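Lic11098 (Leptospira interrogans serogroup Icterohaemorrhagiae serovar copenhageni, PDB 4U08) is of unknown function but is a leucine-rich repeat protein of a human pathogen, probably a virulence factor, that binds calcium and zinc ions in the crystal. Local coordinates at residues L140-H144 and N145-S149; S379-I382 and A383-R386. All blocks are in the same frame, centred on the assembly; numbering follows the deposited sequence.

Overall arrangement
Both contacts are local ones in a single leucine-rich repeat solenoid, where short parallel strands follow one another in chain order. Interaction 1 comes first in sequence, at the turn that leaves strand 139-141, its centre about 15 Å from the centre of the chain. Interaction 2 lies far downstream, in helix 379-388 between strands 369-371 and 393-395, at the C-terminal end. Their centres are about 57 Å apart and their nearest atoms about 44 Å, on opposite sides of the chain's centre, so neither touches the other. Together they illustrate two tasks of a solenoid: residues 140-149 join one coil to its neighbours, while residues 379-386 cover the end of the hydrophobic core.

Interaction 1 of 2, residues L140-H144 and N145-S149; sequences LYLGH and NQFNS
Asn145 reaches back across the turn to Leu142, the characteristic asparagine contact of a leucine-rich repeat; residues 140-147, LYLGHNQF, match the LxLxxNxL part of the repeat consensus LxxLxLxxNxL, with Phe147 in the place of the last leucine. Residues 140-141 end a strand of the parallel array, and the chain then bends at Gly143 and His144. The CB of His144 leads away from the residues that follow, and its ring stacks with those of His121 and His167 in the adjacent coils. The His144 side chain lies about 6 Å from a bound zinc ion, while His167 and His190 form a zinc site.

At Asn145 the amide folds inward. Its CG stands beside the backbone N and anti to the carbonyl carbon (chi1 -88°), which brings ND2 within 3.0 Å of Leu142 O. The N-H points almost straight at the oxygen (170°), and that oxygen lies close to the amide plane; seen from the acceptor, however, the nitrogen sits above the carbonyl plane and not on a lone pair. ND2 also bonds to Leu119 O and OD1 accepts from Leu124 N, both in the preceding coil, so three bonds fix the rotation of this buried amide. Leu142 O in turn receives Asn168 ND2 from the following coil, which extends the asparagine ladder along the solenoid.

Two residues on, Phe147 directs its CB toward the first half of the turn and its ring into the core, while its backbone N bonds to Asn168 OD1. Leu142 meets the ring obliquely, with neither a clear face nor a clear edge presented. Phe147 CE2 is touched by two carbons of the leucine, Leu142 CB and Leu142 CD2, each at 4.1 Å.

Interaction 2 of 2, residues S379-I382 and A383-R386; sequences SEKI and ARIR
Ile382 and Ile385, three residues apart on helix 379-388, meet on the buried side of one helical turn, a worked case of an amphipathic helix closing a leucine-rich repeat solenoid. The two side chains approach at a slant, with Ile382 CD1 4.0 Å from Ile385 CD1, although the position of Ile382 CD1 is doubtful. More closely packed are CG1 and CD1 of Ile385, each 3.4 Å from Lys381 O, the carbonyl oxygen one turn back. Around them Leu372, Leu377 and Phe396 pack on Ile382, and Leu357 on Ile385, so the pair packs against the last coils, from the loop before strand 369-371 to the segment after strand 393-395. The backbone beneath is regular alpha-helix, with i to i+4 bonds from Ala383 N to Ser379 O (3.0 Å) through to Arg386 N to Ile382 O (2.8 Å).

Arg386 borders this packed side. Its guanidinium comes obliquely to the branch methyl of the isoleucine, with Arg386 NH2 4.0 Å from Ile382 CG2, while NH1 bonds to Ile394 O and so ties the helix to the final strand.

On the solvent side Lys381 and Arg384 run side by side in the same direction, the lysine bent along its length and the arginine extended after CG swings anti to the backbone N (chi1 -163°). Their ends remain loosely apart, Lys381 NZ being 4.2 Å from Arg384 NH1. Both groups are exposed, and the salt bridge of Arg384 to Glu359 would partly offset the charge. Chemically, then, apolar contacts attach the helix to the core, while Arg384 and Arg386 tie it to Glu359 and Ile394 O.

Interaction 1 of 2, residues L140-H144 and N145-S149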
# COMPACT_ATOMS: atom_id res chain seq x y z
N LEU A 140 -9.37 10.57 -0.72
CA LEU A 140 -9.95 10.60 0.63
C LEU A 140 -9.10 9.80 1.60
O LEU A 140 -9.01 8.59 1.46
CB LEU A 140 -11.38 10.03 0.57
CG LEU A 140 -12.17 9.96 1.90
CD1 LEU A 140 -12.23 11.32 2.60
CD2 LEU A 140 -13.56 9.43 1.63
N TYR A 141 -8.47 10.47 2.56
CA TYR A 141 -7.63 9.82 3.55
C TYR A 141 -8.31 9.83 4.91
O TYR A 141 -8.57 10.90 5.45
CB TYR A 141 -6.26 10.52 3.65
CG TYR A 141 -5.48 10.47 2.36
CD1 TYR A 141 -5.13 9.25 1.78
CD2 TYR A 141 -5.05 11.63 1.73
CE1 TYR A 141 -4.39 9.19 0.60
CE2 TYR A 141 -4.28 11.59 0.57
CZ TYR A 141 -3.95 10.36 0.00
OH TYR A 141 -3.21 10.29 -1.15
N LEU A 142 -8.60 8.65 5.44
CA LEU A 142 -9.28 8.46 6.74
C LEU A 142 -8.48 7.57 7.67
O LEU A 142 -8.99 7.11 8.70
CB LEU A 142 -10.70 7.88 6.53
CG LEU A 142 -11.68 8.73 5.75
CD1 LEU A 142 -12.80 7.88 5.18
CD2 LEU A 142 -12.19 9.89 6.59
N GLY A 143 -7.22 7.32 7.31
CA GLY A 143 -6.34 6.48 8.11
C GLY A 143 -6.12 7.01 9.53
O GLY A 143 -6.25 8.21 9.76
N HIS A 144 -5.80 6.13 10.48
CA HIS A 144 -5.50 6.52 11.87
C HIS A 144 -6.65 7.30 12.53
O HIS A 144 -6.46 8.41 13.02
CB HIS A 144 -4.15 7.28 12.00
CG HIS A 144 -2.97 6.45 11.61
ND1 HIS A 144 -2.56 6.39 10.29
CD2 HIS A 144 -2.14 5.68 12.35
CE1 HIS A 144 -1.53 5.58 10.27
NE2 HIS A 144 -1.24 5.11 11.47
N ASN A 145 -7.85 6.73 12.48
CA ASN A 145 -9.03 7.29 13.12
C ASN A 145 -9.63 6.21 14.01
O ASN A 145 -8.90 5.29 14.43
CB ASN A 145 -10.01 7.84 12.07
CG ASN A 145 -9.72 9.25 11.71
OD1 ASN A 145 -9.94 10.15 12.51
ND2 ASN A 145 -9.17 9.49 10.52
N GLN A 146 -10.94 6.28 14.28
CA GLN A 146 -11.59 5.31 15.15
C GLN A 146 -12.82 4.67 14.48
O GLN A 146 -13.82 4.40 15.15
CB GLN A 146 -11.98 5.97 16.50
CG GLN A 146 -10.78 6.28 17.39
CD GLN A 146 -10.98 7.50 18.25
OE1 GLN A 146 -11.93 8.28 18.10
NE2 GLN A 146 -10.06 7.72 19.18
N PHE A 147 -12.72 4.39 13.17
CA PHE A 147 -13.80 3.74 12.44
C PHE A 147 -13.83 2.23 12.72
O PHE A 147 -12.89 1.51 12.38
CB PHE A 147 -13.68 3.99 10.93
CG PHE A 147 -13.93 5.41 10.48
CD1 PHE A 147 -15.24 5.88 10.29
CD2 PHE A 147 -12.87 6.27 10.24
CE1 PHE A 147 -15.47 7.19 9.85
CE2 PHE A 147 -13.10 7.59 9.82
CZ PHE A 147 -14.40 8.04 9.63
N ASN A 148 -14.96 1.76 13.29
CA ASN A 148 -15.20 0.34 13.57
C ASN A 148 -15.88 -0.23 12.36
O ASN A 148 -15.84 -1.43 12.12
CB ASN A 148 -16.13 0.19 14.79
CG ASN A 148 -15.50 0.70 16.06
OD1 ASN A 148 -14.37 0.36 16.42
ND2 ASN A 148 -16.21 1.56 16.76
N SER A 149 -16.51 0.67 11.59
CA SER A 149 -17.18 0.36 10.34
C SER A 149 -17.17 1.63 9.50
O SER A 149 -16.95 2.71 10.03
CB SER A 149 -18.59 -0.15 10.58
OG SER A 149 -19.33 0.82 11.30

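Interaction 2 of 2, residues S379-I382 and A383-R386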
# COMPACT_ATOMS: atom_id res chain seq x y z
N SER A 379 34.15 -28.92 2.68
CA SER A 379 35.00 -27.76 2.37
C SER A 379 35.71 -27.86 1.02
O SER A 379 35.83 -26.84 0.35
CB SER A 379 36.00 -27.49 3.49
OG SER A 379 35.32 -27.26 4.71
N GLU A 380 36.17 -29.06 0.60
CA GLU A 380 36.85 -29.26 -0.71
C GLU A 380 35.93 -28.92 -1.87
O GLU A 380 36.39 -28.46 -2.91
CB GLU A 380 37.26 -30.74 -0.93
CG GLU A 380 38.20 -31.32 0.10
CD GLU A 380 37.55 -31.97 1.30
OE1 GLU A 380 36.42 -31.59 1.66
OE2 GLU A 380 38.25 -32.78 1.96
N LYS A 381 34.66 -29.25 -1.74
CA LYS A 381 33.67 -28.99 -2.80
C LYS A 381 33.47 -27.50 -2.99
O LYS A 381 33.49 -27.02 -4.12
CB LYS A 381 32.34 -29.68 -2.48
CG LYS A 381 32.32 -31.14 -2.89
CD LYS A 381 32.00 -31.31 -4.38
CE LYS A 381 32.68 -32.50 -4.99
NZ LYS A 381 33.13 -32.22 -6.39
N ILE A 382 33.36 -26.76 -1.89
CA ILE A 382 33.19 -25.31 -1.90
C ILE A 382 34.46 -24.62 -2.45
O ILE A 382 34.35 -23.73 -3.30
CB ILE A 382 32.76 -24.81 -0.50
CG1 ILE A 382 31.39 -25.44 -0.04
CG2 ILE A 382 32.75 -23.27 -0.39
CD1 ILE A 382 30.26 -25.81 -1.24
N ALA A 383 35.66 -25.08 -2.03
CA ALA A 383 36.92 -24.52 -2.56
C ALA A 383 36.95 -24.60 -4.10
O ALA A 383 37.31 -23.64 -4.76
CB ALA A 383 38.13 -25.25 -1.96
N ARG A 384 36.52 -25.75 -4.65
CA ARG A 384 36.44 -26.00 -6.08
C ARG A 384 35.37 -25.07 -6.71
O ARG A 384 35.62 -24.50 -7.78
CB ARG A 384 36.14 -27.49 -6.36
CG ARG A 384 36.45 -27.87 -7.77
CD ARG A 384 36.16 -29.33 -8.10
NE ARG A 384 35.91 -29.42 -9.53
CZ ARG A 384 34.71 -29.33 -10.08
NH1 ARG A 384 33.63 -29.28 -9.32
NH2 ARG A 384 34.58 -29.30 -11.40
N ILE A 385 34.20 -24.91 -6.06
CA ILE A 385 33.18 -24.00 -6.60
C ILE A 385 33.69 -22.55 -6.64
O ILE A 385 33.44 -21.83 -7.62
CB ILE A 385 31.80 -24.17 -5.90
CG1 ILE A 385 31.22 -25.54 -6.25
CG2 ILE A 385 30.81 -23.07 -6.31
CD1 ILE A 385 30.34 -26.16 -5.18
N ARG A 386 34.46 -22.13 -5.65
CA ARG A 386 35.04 -20.78 -5.65
C ARG A 386 35.86 -20.51 -6.94
O ARG A 386 35.74 -19.42 -7.50
CB ARG A 386 35.93 -20.56 -4.44
CG ARG A 386 35.18 -20.29 -3.17
CD ARG A 386 36.17 -20.14 -2.02
NE ARG A 386 35.59 -20.41 -0.70
CZ ARG A 386 34.75 -19.59 -0.08
NH1 ARG A 386 34.36 -18.46 -0.66
NH2 ARG A 386 34.28 -19.90 1.12